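Side-chain contacts in caspase-1 subunit p19/18 (Spodoptera frugiperda, PDB 1M72), which probably acts as a cysteine endopeptidase in the caspase activation cascade that carries out apoptosis: residues C[35-40]-C[56-61]; C[181-186]-C[219-224]; C[191-196]-C[244-249]; C[202-207]-C[226-231]. All blocks are in the same frame, centred on the assembly; numbering follows the deposited sequence.

How the contacts relate
Along the chain contact 1 comes first and is complete before the others begin; contact 2 interleaves with both contact 3 and contact 4, and contact 4 lies wholly within the chain between the two halves of contact 3. Contacts 1 and 2 set helices against the same mixed sheet, through strands 31-39 and 182-186, with centres about 18 Å apart. Contact 4, centre to centre about 13 Å from contact 2, shares helix 221-235 with it, while Asp57 and Ser202 tie it to contact 1, about 15 Å between centres. Contact 3 lies beside the bound peptide, about 16 Å between centres from contact 4. Trp203, starting helix 203-215, is bonded to Trp195 of contact 3, connecting helix layer to substrate cleft.

Contact 1. Residues C[35-40]-C[56-61]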
# COMPACT_ATOMS: atom_id res chain seq x y z
N ALA C 35 -20.47 -0.16 7.33
CA ALA C 35 -19.92 0.01 5.98
C ALA C 35 -20.60 1.29 5.45
O ALA C 35 -21.81 1.30 5.19
CB ALA C 35 -20.25 -1.18 5.10
N ILE C 36 -19.85 2.37 5.31
CA ILE C 36 -20.43 3.62 4.82
C ILE C 36 -20.04 3.83 3.36
O ILE C 36 -18.86 3.84 3.04
CB ILE C 36 -19.89 4.87 5.53
CG1 ILE C 36 -19.95 4.74 7.03
CG2 ILE C 36 -20.67 6.07 5.07
CD1 ILE C 36 -19.33 5.98 7.69
N ILE C 37 -21.02 4.02 2.50
CA ILE C 37 -20.72 4.26 1.10
C ILE C 37 -21.10 5.70 0.70
O ILE C 37 -22.25 6.12 0.84
CB ILE C 37 -21.46 3.24 0.21
CG1 ILE C 37 -21.00 1.81 0.58
CG2 ILE C 37 -21.18 3.53 -1.26
CD1 ILE C 37 -21.82 0.64 -0.08
N PHE C 38 -20.14 6.48 0.26
CA PHE C 38 -20.47 7.82 -0.20
C PHE C 38 -20.42 7.71 -1.69
O PHE C 38 -19.37 7.67 -2.30
CB PHE C 38 -19.46 8.86 0.28
CG PHE C 38 -19.43 9.00 1.76
CD1 PHE C 38 -18.56 8.23 2.52
CD2 PHE C 38 -20.30 9.88 2.40
CE1 PHE C 38 -18.53 8.33 3.91
CE2 PHE C 38 -20.29 10.01 3.79
CZ PHE C 38 -19.40 9.22 4.57
N ASN C 39 -21.61 7.67 -2.27
CA ASN C 39 -21.80 7.54 -3.72
C ASN C 39 -22.15 8.88 -4.32
O ASN C 39 -23.17 9.49 -3.92
CB ASN C 39 -22.92 6.54 -3.96
CG ASN C 39 -23.10 6.24 -5.39
OD1 ASN C 39 -24.22 6.14 -5.86
ND2 ASN C 39 -22.01 6.10 -6.10
N HIS C 40 -21.34 9.32 -5.28
CA HIS C 40 -21.53 10.64 -5.91
C HIS C 40 -21.80 10.54 -7.37
O HIS C 40 -20.91 10.20 -8.12
CB HIS C 40 -20.30 11.51 -5.75
CG HIS C 40 -20.06 11.93 -4.34
ND1 HIS C 40 -20.71 13.00 -3.76
CD2 HIS C 40 -19.31 11.36 -3.36
CE1 HIS C 40 -20.38 13.07 -2.48
NE2 HIS C 40 -19.53 12.09 -2.22
N VAL C 56 -24.54 1.52 -10.19
CA VAL C 56 -24.36 0.09 -10.33
C VAL C 56 -23.26 -0.33 -9.28
O VAL C 56 -23.44 -1.35 -8.58
CB VAL C 56 -23.90 -0.26 -11.77
CG1 VAL C 56 -23.52 -1.76 -11.86
CG2 VAL C 56 -25.02 0.04 -12.77
N ASP C 57 -22.18 0.46 -9.14
CA ASP C 57 -21.13 0.13 -8.16
C ASP C 57 -21.70 0.14 -6.74
O ASP C 57 -21.50 -0.78 -5.96
CB ASP C 57 -19.96 1.14 -8.17
CG ASP C 57 -19.06 0.99 -9.37
OD1 ASP C 57 -19.22 0.03 -10.16
OD2 ASP C 57 -18.17 1.85 -9.51
N SER C 58 -22.45 1.20 -6.44
CA SER C 58 -23.04 1.35 -5.13
C SER C 58 -23.95 0.18 -4.76
O SER C 58 -23.84 -0.35 -3.65
CB SER C 58 -23.83 2.65 -5.08
OG SER C 58 -24.07 3.02 -3.73
N ASP C 59 -24.83 -0.22 -5.67
CA ASP C 59 -25.76 -1.32 -5.42
C ASP C 59 -25.02 -2.62 -5.22
O ASP C 59 -25.30 -3.39 -4.31
CB ASP C 59 -26.71 -1.52 -6.61
CG ASP C 59 -27.77 -0.43 -6.70
OD1 ASP C 59 -28.01 0.26 -5.68
OD2 ASP C 59 -28.37 -0.27 -7.79
N ASN C 60 -24.11 -2.87 -6.13
CA ASN C 60 -23.29 -4.06 -6.12
C ASN C 60 -22.46 -4.17 -4.81
O ASN C 60 -22.42 -5.20 -4.17
CB ASN C 60 -22.39 -3.96 -7.35
CG ASN C 60 -21.68 -5.23 -7.70
OD1 ASN C 60 -21.90 -6.31 -7.10
ND2 ASN C 60 -20.80 -5.13 -8.72
N LEU C 61 -21.80 -3.09 -4.39
CA LEU C 61 -20.96 -3.16 -3.19
C LEU C 61 -21.84 -3.33 -1.94
O LEU C 61 -21.53 -4.09 -1.03
CB LEU C 61 -20.07 -1.90 -3.09
CG LEU C 61 -19.13 -1.88 -1.88
CD1 LEU C 61 -18.13 -3.05 -1.95
CD2 LEU C 61 -18.41 -0.57 -1.83
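The flat carboxamide of Asn39 presents one of its broad sides to Ser58. Ser58 CB sits almost squarely over the amide carbon, 3.7 Å from Asn39 CG, and is nearly as close to both of its polar ends: 3.6 Å to Asn39 OD1 and 4.0 Å to Asn39 ND2. The amide reaches across the gap because CG stands anti to the backbone N (chi1 -175°). At the nitrogen end of the group Thr54 OG1 takes a weak hydrogen bond from Asn39 ND2, a link that may help set the rotation of the amide. Ser58 OG lies beside the stem of the same residue, 3.7 Å from Asn39 CB, and also near the branch methyl of Ile37, with Ile37 CG2 3.8 Å from Ser58 OG. The longer arm of Ile37 continues up the helix by one turn, where the two side chains cross obliquely and Ile37 CD1 meets Leu61 CD2 at 4.0 Å. Contact is therefore van der Waals throughout, with a small polar residue opposite the amide and a leucine opposite the isoleucine tip. The helix runs back against the strand, the axes of strand 35-39 and the helix segment 56-61 being 169° apart, as the return path of a beta-alpha-beta crossover requires: strand 31-39, helix 54-67, then strand 70-76 alongside the first. Val74 and Val72 of that next strand touch Ser58 and Ile37 respectively. Leu61 also meets Ala104 of strand 98-106 and Met205 and Cys209 of helix 203-215, so the helix lies on the sheet with helix 203-215 at its side.

Contact 2. Residues C[181-186]-C[219-224]; sequences DFLIAF and RDILTL
Leu183 reaches from strand 182-186 to the first turn of helix 221-235, and each of its two methyls meets a different residue there. CB leaves the strand toward the helix without yet touching it. CG then extends anti to the backbone N (chi1 176°), carrying the fork of the side chain into the gap. One prong presses on the beta-branch of Ile221: Leu183 CD2 lies 3.4 Å from Ile221 CG1, tighter than usual for two carbons, and 3.9 Å from Ile221 CG2, the two side chains crossing at a slant. The other prong, Leu183 CD1, comes within 3.9 Å of Leu222 CD2, and here the leucines slide past each other in opposite directions.

The helix turn that supplies these partners is capped by Asp220, its N-cap residue. Thr223 N donates to Asp220 OD1 at 3.1 Å, approaching from above the carboxylate plane. Thr223 OG1 gives a second bond to Asp220 OD2, 2.7 Å long, on the syn side but tilted 32° out of the carboxylate plane, so both carboxylate oxygens are engaged by one residue. A carboxylate at this end of a helix probably also gains from the helix dipole.

Leu183 further packs on Ile255 and Ser257 of the antiparallel neighbouring strand, and Leu222 also touches Thr226 of the second subunit. Such an apolar seam, between a strand near the sheet's dimer-side border and a helix lying over it, belongs to the caspase fold, in which a six-stranded sheet is flanked by helices and the two heterodimers associate beside its last strand.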
# COMPACT_ATOMS: atom_id res chain seq x y z
N ASP C 181 -3.22 -0.70 11.47
CA ASP C 181 -4.48 -1.34 11.13
C ASP C 181 -5.42 -0.69 10.17
O ASP C 181 -6.65 -0.89 10.23
CB ASP C 181 -5.20 -1.76 12.42
CG ASP C 181 -4.29 -2.61 13.30
OD1 ASP C 181 -3.52 -3.41 12.72
OD2 ASP C 181 -4.31 -2.45 14.54
N PHE C 182 -4.82 0.04 9.25
CA PHE C 182 -5.58 0.70 8.20
C PHE C 182 -5.22 -0.02 6.90
O PHE C 182 -4.07 -0.45 6.70
CB PHE C 182 -5.20 2.20 8.07
CG PHE C 182 -5.79 3.08 9.14
CD1 PHE C 182 -6.93 3.87 8.87
CD2 PHE C 182 -5.22 3.12 10.42
CE1 PHE C 182 -7.52 4.68 9.87
CE2 PHE C 182 -5.79 3.93 11.43
CZ PHE C 182 -6.95 4.72 11.16
N LEU C 183 -6.23 -0.15 6.05
CA LEU C 183 -6.08 -0.70 4.74
C LEU C 183 -6.73 0.35 3.85
O LEU C 183 -7.92 0.66 4.01
CB LEU C 183 -6.81 -2.01 4.59
CG LEU C 183 -6.76 -2.60 3.16
CD1 LEU C 183 -5.34 -2.85 2.78
CD2 LEU C 183 -7.58 -3.90 3.12
N ILE C 184 -5.97 0.88 2.91
CA ILE C 184 -6.50 1.92 2.05
C ILE C 184 -6.26 1.53 0.62
O ILE C 184 -5.10 1.57 0.09
CB ILE C 184 -5.82 3.32 2.35
CG1 ILE C 184 -6.08 3.73 3.80
CG2 ILE C 184 -6.40 4.41 1.39
CD1 ILE C 184 -5.34 5.01 4.25
N ALA C 185 -7.38 1.18 -0.02
CA ALA C 185 -7.39 0.75 -1.40
C ALA C 185 -7.93 1.76 -2.41
O ALA C 185 -9.12 2.10 -2.42
CB ALA C 185 -8.16 -0.52 -1.53
N PHE C 186 -7.02 2.22 -3.27
CA PHE C 186 -7.37 3.15 -4.35
C PHE C 186 -7.49 2.34 -5.65
O PHE C 186 -6.70 1.41 -5.92
CB PHE C 186 -6.30 4.25 -4.52
CG PHE C 186 -6.59 5.53 -3.72
CD1 PHE C 186 -6.12 5.67 -2.41
CD2 PHE C 186 -7.25 6.61 -4.31
CE1 PHE C 186 -6.30 6.88 -1.70
CE2 PHE C 186 -7.44 7.83 -3.61
CZ PHE C 186 -6.97 7.96 -2.32
N ARG C 219 -10.91 -15.94 2.10
CA ARG C 219 -9.58 -15.51 1.70
C ARG C 219 -9.13 -14.28 2.48
O ARG C 219 -9.96 -13.43 2.78
CB ARG C 219 -9.65 -15.26 0.21
CG ARG C 219 -8.48 -14.66 -0.45
CD ARG C 219 -8.70 -14.80 -1.94
NE ARG C 219 -8.55 -16.19 -2.35
CZ ARG C 219 -8.80 -16.68 -3.56
NH1 ARG C 219 -9.25 -15.90 -4.55
NH2 ARG C 219 -8.58 -17.97 -3.78
N ASP C 220 -7.84 -14.19 2.83
CA ASP C 220 -7.40 -12.99 3.54
C ASP C 220 -7.42 -11.77 2.57
O ASP C 220 -7.24 -11.91 1.34
CB ASP C 220 -6.03 -13.21 4.19
CG ASP C 220 -4.88 -13.04 3.23
OD1 ASP C 220 -4.46 -11.87 3.01
OD2 ASP C 220 -4.39 -14.08 2.70
N ILE C 221 -7.70 -10.61 3.18
CA ILE C 221 -7.89 -9.35 2.49
C ILE C 221 -6.77 -8.98 1.51
O ILE C 221 -7.05 -8.63 0.35
CB ILE C 221 -8.19 -8.19 3.55
CG1 ILE C 221 -8.96 -7.03 2.89
CG2 ILE C 221 -6.91 -7.60 4.11
CD1 ILE C 221 -10.09 -7.48 2.04
N LEU C 222 -5.51 -9.08 1.95
CA LEU C 222 -4.42 -8.77 1.04
C LEU C 222 -4.40 -9.71 -0.19
O LEU C 222 -4.27 -9.24 -1.32
CB LEU C 222 -3.08 -8.74 1.79
CG LEU C 222 -3.07 -7.53 2.78
CD1 LEU C 222 -1.70 -7.34 3.37
CD2 LEU C 222 -3.52 -6.23 2.07
N THR C 223 -4.62 -11.01 0.02
CA THR C 223 -4.62 -11.96 -1.08
C THR C 223 -5.77 -11.69 -2.02
O THR C 223 -5.66 -11.79 -3.25
CB THR C 223 -4.72 -13.39 -0.57
OG1 THR C 223 -3.53 -13.71 0.17
CG2 THR C 223 -4.87 -14.37 -1.74
N LEU C 224 -6.88 -11.32 -1.42
CA LEU C 224 -8.09 -11.01 -2.14
C LEU C 224 -7.90 -9.76 -3.03
O LEU C 224 -8.27 -9.76 -4.18
CB LEU C 224 -9.21 -10.78 -1.14
CG LEU C 224 -10.59 -10.77 -1.78
CD1 LEU C 224 -11.57 -11.57 -0.87
CD2 LEU C 224 -11.04 -9.34 -2.02

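Contact 3. Residues C[191-196]-C[244-249]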
# COMPACT_ATOMS: atom_id res chain seq x y z
N GLY C 191 -1.55 9.77 -9.44
CA GLY C 191 -1.31 10.47 -10.69
C GLY C 191 -2.15 10.00 -11.88
O GLY C 191 -2.25 10.72 -12.89
N TYR C 192 -2.79 8.83 -11.77
CA TYR C 192 -3.52 8.27 -12.91
C TYR C 192 -5.02 8.36 -12.94
O TYR C 192 -5.67 8.52 -11.91
CB TYR C 192 -3.15 6.79 -13.09
CG TYR C 192 -1.76 6.66 -13.58
CD1 TYR C 192 -0.69 6.99 -12.74
CD2 TYR C 192 -1.51 6.44 -14.95
CE1 TYR C 192 0.60 7.15 -13.25
CE2 TYR C 192 -0.24 6.58 -15.47
CZ TYR C 192 0.83 6.96 -14.62
OH TYR C 192 2.08 7.25 -15.13
N PHE C 193 -5.55 8.25 -14.16
CA PHE C 193 -6.99 8.21 -14.37
C PHE C 193 -7.50 6.88 -13.81
O PHE C 193 -6.72 5.91 -13.64
CB PHE C 193 -7.35 8.20 -15.86
CG PHE C 193 -7.28 9.52 -16.53
CD1 PHE C 193 -6.35 9.75 -17.55
CD2 PHE C 193 -8.20 10.53 -16.21
CE1 PHE C 193 -6.31 10.96 -18.26
CE2 PHE C 193 -8.19 11.76 -16.90
CZ PHE C 193 -7.23 11.98 -17.94
N SER C 194 -8.81 6.83 -13.56
CA SER C 194 -9.47 5.63 -13.06
C SER C 194 -10.66 5.43 -13.98
O SER C 194 -11.39 6.38 -14.25
CB SER C 194 -9.94 5.87 -11.64
OG SER C 194 -10.35 4.68 -11.07
N TRP C 195 -10.86 4.21 -14.47
CA TRP C 195 -11.94 3.97 -15.41
C TRP C 195 -13.25 3.41 -14.87
O TRP C 195 -13.27 2.55 -13.98
CB TRP C 195 -11.45 3.08 -16.54
CG TRP C 195 -10.43 3.73 -17.39
CD1 TRP C 195 -9.08 3.73 -17.19
CD2 TRP C 195 -10.65 4.40 -18.65
NE1 TRP C 195 -8.44 4.34 -18.24
CE2 TRP C 195 -9.37 4.77 -19.15
CE3 TRP C 195 -11.79 4.72 -19.40
CZ2 TRP C 195 -9.20 5.44 -20.37
CZ3 TRP C 195 -11.62 5.40 -20.62
CH2 TRP C 195 -10.33 5.75 -21.09
N ARG C 196 -14.32 3.93 -15.46
CA ARG C 196 -15.71 3.60 -15.15
C ARG C 196 -16.53 3.31 -16.42
O ARG C 196 -16.48 4.05 -17.40
CB ARG C 196 -16.35 4.79 -14.39
CG ARG C 196 -17.89 4.71 -14.08
CD ARG C 196 -18.33 5.89 -13.15
NE ARG C 196 -17.64 7.11 -13.56
CZ ARG C 196 -17.99 7.85 -14.60
NH1 ARG C 196 -19.06 7.51 -15.33
NH2 ARG C 196 -17.21 8.88 -14.98
N ALA C 244 -8.27 8.82 -29.51
CA ALA C 244 -7.15 7.92 -29.54
C ALA C 244 -6.33 7.91 -28.27
O ALA C 244 -5.97 6.85 -27.80
CB ALA C 244 -6.25 8.23 -30.73
N MET C 245 -6.03 9.07 -27.71
CA MET C 245 -5.20 9.06 -26.52
C MET C 245 -5.84 8.33 -25.31
O MET C 245 -5.11 7.79 -24.48
CB MET C 245 -4.77 10.50 -26.14
CG MET C 245 -5.70 11.22 -25.17
SD MET C 245 -5.16 12.86 -24.48
CE MET C 245 -3.59 12.48 -23.70
N MET C 246 -7.18 8.31 -25.23
CA MET C 246 -7.90 7.63 -24.14
C MET C 246 -8.23 6.16 -24.50
O MET C 246 -8.77 5.40 -23.70
CB MET C 246 -9.22 8.33 -23.86
CG MET C 246 -9.10 9.81 -23.53
SD MET C 246 -8.04 10.06 -22.11
CE MET C 246 -9.24 9.57 -20.73
N HIS C 247 -7.88 5.76 -25.70
CA HIS C 247 -8.22 4.45 -26.18
C HIS C 247 -7.23 3.33 -25.88
O HIS C 247 -6.03 3.51 -25.98
CB HIS C 247 -8.49 4.56 -27.69
CG HIS C 247 -9.13 3.34 -28.26
ND1 HIS C 247 -10.33 2.84 -27.80
CD2 HIS C 247 -8.72 2.50 -29.25
CE1 HIS C 247 -10.62 1.74 -28.47
NE2 HIS C 247 -9.66 1.51 -29.35
N GLN C 248 -7.76 2.15 -25.52
CA GLN C 248 -6.98 0.96 -25.19
C GLN C 248 -6.05 1.20 -24.02
O GLN C 248 -4.92 0.73 -24.03
CB GLN C 248 -6.14 0.51 -26.40
CG GLN C 248 -6.99 0.26 -27.66
CD GLN C 248 -6.16 -0.27 -28.80
OE1 GLN C 248 -6.47 -0.04 -29.96
NE2 GLN C 248 -5.07 -0.99 -28.49
N GLN C 249 -6.53 1.93 -23.03
CA GLN C 249 -5.69 2.20 -21.87
C GLN C 249 -5.94 1.13 -20.79
O GLN C 249 -6.98 0.45 -20.80
CB GLN C 249 -5.95 3.62 -21.36
CG GLN C 249 -5.76 4.67 -22.47
CD GLN C 249 -4.31 4.77 -22.91
OE1 GLN C 249 -3.46 5.12 -22.11
NE2 GLN C 249 -4.03 4.42 -24.17
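The substrate cleft of the caspase is walled here by Phe193, Trp195 and Met246, all three of which also pack on apolar side chains of the bound peptide. Met246 stands between the two aromatic residues. Bends at chi2 and chi3 fold its thioether back, bringing Met246 CE over one face of Phe193, 4.2 Å from the ring centroid and 15° off the normal. This is a CH-pi contact, displaced slightly toward the CE1-CZ rim. The sulfur belongs to the same Met-aromatic pair but is more oblique, with Met246 SD 5.0 Å from the Phe193 centroid. Met246 CE also lies 4.0 Å from Trp195 CH2, so the methyl touches both rings.

The position is consistent with the S2 pocket as in other caspases, built here from an aromatic residue just before the strand beside the substrate, a tryptophan on it and an apolar residue of the loop before the last sheet strand. Trp195 and Arg196 pair with the peptide in an antiparallel ladder, and the bound peptide's acidic side chain forms salt bridges with Arg196. Phe193 is close to Cys150, by similarity the active-site cysteine.

The six-membered end of the indole points at the loop: Trp195 CH2 comes 3.1 Å from Met246 O, whose carbonyl is also hydrogen-bonded to Ser238 OG. CB and CG of Gln249 both lie against the indole, with Gln249 CB 3.9 Å from Trp195 CZ2; beyond CG, bent at chi2, the amide leads away and makes an almost straight bond (176°) from Gln249 NE2 to His247 O, 2.8 Å long, with the donor above the carbonyl plane.

Contact 4. Residues C[202-207]-C[226-231]; sequences SWFMQA and TFVCQK
Two helices cross here in a buried contact on one side of the central sheet, with Ala207 of helix 203-215 set against Val228 and Lys231 of helix 221-235. The segment axes pass 9.1 Å apart at 127°, and the small alanine lets the backbones approach to 5.5 Å between Ala207 CA and Val228 CA. Its methyl is shared: Ala207 CB is 4.0 Å from Val228 CG1 and 3.8 Å from Lys231 CG. Val228 CG1, anti to its own backbone N (chi1 170°), reaches the methyl of Ala207 and also meets Phe204 CE1 at 4.1 Å, the ring lying oblique to the methyl.

In the layered architecture of caspases these helices cover the sheet together with helix 54-67, which touches Met205. Phe204 packs on Phe146 and Gln148 of strand 143-148, while Cys229, on the other side of its helix, packs on Leu259 of the second subunit.

Lys231 uses the aliphatic base of its chain for the alanine, then bends at each of its later torsions so that the ammonium curls back over helix 203-215 and makes a salt bridge with Glu211. At the start of the same helix Ser202 is the N-cap, its OG accepting from Met205 N at 3.0 Å, and a hydrogen bond joins that hydroxyl to Asp57 OD2.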
# COMPACT_ATOMS: atom_id res chain seq x y z
N SER C 202 -17.58 0.95 -12.22
CA SER C 202 -16.12 1.06 -12.35
C SER C 202 -15.39 -0.28 -12.45
O SER C 202 -15.86 -1.32 -11.95
CB SER C 202 -15.54 1.88 -11.19
OG SER C 202 -15.55 1.17 -9.97
N TRP C 203 -14.23 -0.26 -13.09
CA TRP C 203 -13.44 -1.47 -13.22
C TRP C 203 -13.12 -1.99 -11.82
O TRP C 203 -13.38 -3.15 -11.51
CB TRP C 203 -12.13 -1.21 -13.99
CG TRP C 203 -12.32 -0.82 -15.44
CD1 TRP C 203 -13.50 -0.68 -16.11
CD2 TRP C 203 -11.28 -0.51 -16.39
NE1 TRP C 203 -13.26 -0.30 -17.42
CE2 TRP C 203 -11.91 -0.20 -17.61
CE3 TRP C 203 -9.87 -0.47 -16.31
CZ2 TRP C 203 -11.18 0.15 -18.77
CZ3 TRP C 203 -9.14 -0.13 -17.46
CH2 TRP C 203 -9.79 0.18 -18.67
N PHE C 204 -12.59 -1.11 -10.98
CA PHE C 204 -12.22 -1.46 -9.62
C PHE C 204 -13.40 -2.10 -8.84
O PHE C 204 -13.26 -3.18 -8.29
CB PHE C 204 -11.69 -0.21 -8.89
CG PHE C 204 -11.24 -0.46 -7.47
CD1 PHE C 204 -10.33 -1.48 -7.18
CD2 PHE C 204 -11.68 0.36 -6.43
CE1 PHE C 204 -9.86 -1.67 -5.86
CE2 PHE C 204 -11.23 0.18 -5.11
CZ PHE C 204 -10.31 -0.84 -4.83
N MET C 205 -14.55 -1.42 -8.80
CA MET C 205 -15.70 -1.94 -8.10
C MET C 205 -16.27 -3.23 -8.74
O MET C 205 -16.76 -4.10 -8.03
CB MET C 205 -16.78 -0.86 -7.98
CG MET C 205 -16.43 0.20 -6.99
SD MET C 205 -16.39 -0.42 -5.24
CE MET C 205 -15.30 0.70 -4.52
N GLN C 206 -16.19 -3.37 -10.06
CA GLN C 206 -16.66 -4.62 -10.68
C GLN C 206 -15.79 -5.78 -10.18
O GLN C 206 -16.29 -6.86 -9.81
CB GLN C 206 -16.54 -4.60 -12.21
CG GLN C 206 -17.52 -3.73 -12.94
CD GLN C 206 -17.26 -3.75 -14.44
OE1 GLN C 206 -17.33 -4.81 -15.06
NE2 GLN C 206 -16.94 -2.58 -15.02
N ALA C 207 -14.49 -5.55 -10.21
CA ALA C 207 -13.57 -6.59 -9.79
C ALA C 207 -13.64 -6.81 -8.27
O ALA C 207 -13.61 -7.94 -7.80
CB ALA C 207 -12.12 -6.24 -10.24
N THR C 226 -5.11 -8.73 -4.03
CA THR C 226 -4.10 -9.04 -5.04
C THR C 226 -4.86 -9.55 -6.29
O THR C 226 -4.58 -9.13 -7.41
CB THR C 226 -3.16 -10.12 -4.58
OG1 THR C 226 -2.28 -9.58 -3.59
CG2 THR C 226 -2.33 -10.63 -5.74
N PHE C 227 -5.84 -10.43 -6.10
CA PHE C 227 -6.58 -10.91 -7.24
C PHE C 227 -7.53 -9.85 -7.80
O PHE C 227 -7.88 -9.88 -8.98
CB PHE C 227 -7.29 -12.23 -6.89
CG PHE C 227 -6.31 -13.37 -6.60
CD1 PHE C 227 -6.48 -14.19 -5.47
CD2 PHE C 227 -5.15 -13.52 -7.38
CE1 PHE C 227 -5.51 -15.10 -5.13
CE2 PHE C 227 -4.14 -14.45 -7.05
CZ PHE C 227 -4.32 -15.24 -5.91
N VAL C 228 -7.94 -8.90 -6.97
CA VAL C 228 -8.77 -7.83 -7.48
C VAL C 228 -7.85 -7.04 -8.49
O VAL C 228 -8.31 -6.62 -9.56
CB VAL C 228 -9.29 -6.89 -6.34
CG1 VAL C 228 -9.94 -5.63 -6.95
CG2 VAL C 228 -10.34 -7.60 -5.47
N CYS C 229 -6.57 -6.86 -8.14
CA CYS C 229 -5.62 -6.12 -8.99
C CYS C 229 -5.36 -6.84 -10.32
O CYS C 229 -5.24 -6.23 -11.40
CB CYS C 229 -4.27 -5.91 -8.26
SG CYS C 229 -4.35 -4.68 -6.91
N GLN C 230 -5.31 -8.16 -10.22
CA GLN C 230 -5.11 -8.99 -11.39
C GLN C 230 -6.28 -8.84 -12.33
O GLN C 230 -6.13 -8.63 -13.53
CB GLN C 230 -4.94 -10.46 -10.96
CG GLN C 230 -4.51 -11.32 -12.11
CD GLN C 230 -4.32 -12.78 -11.74
OE1 GLN C 230 -3.44 -13.16 -10.91
NE2 GLN C 230 -5.14 -13.64 -12.37
N LYS C 231 -7.47 -8.94 -11.78
CA LYS C 231 -8.64 -8.81 -12.59
C LYS C 231 -8.63 -7.44 -13.31
O LYS C 231 -8.77 -7.38 -14.55
CB LYS C 231 -9.86 -8.99 -11.70
CG LYS C 231 -11.16 -9.19 -12.41
CD LYS C 231 -11.54 -10.69 -12.50
CE LYS C 231 -11.58 -11.34 -11.09
NZ LYS C 231 -12.35 -10.50 -10.14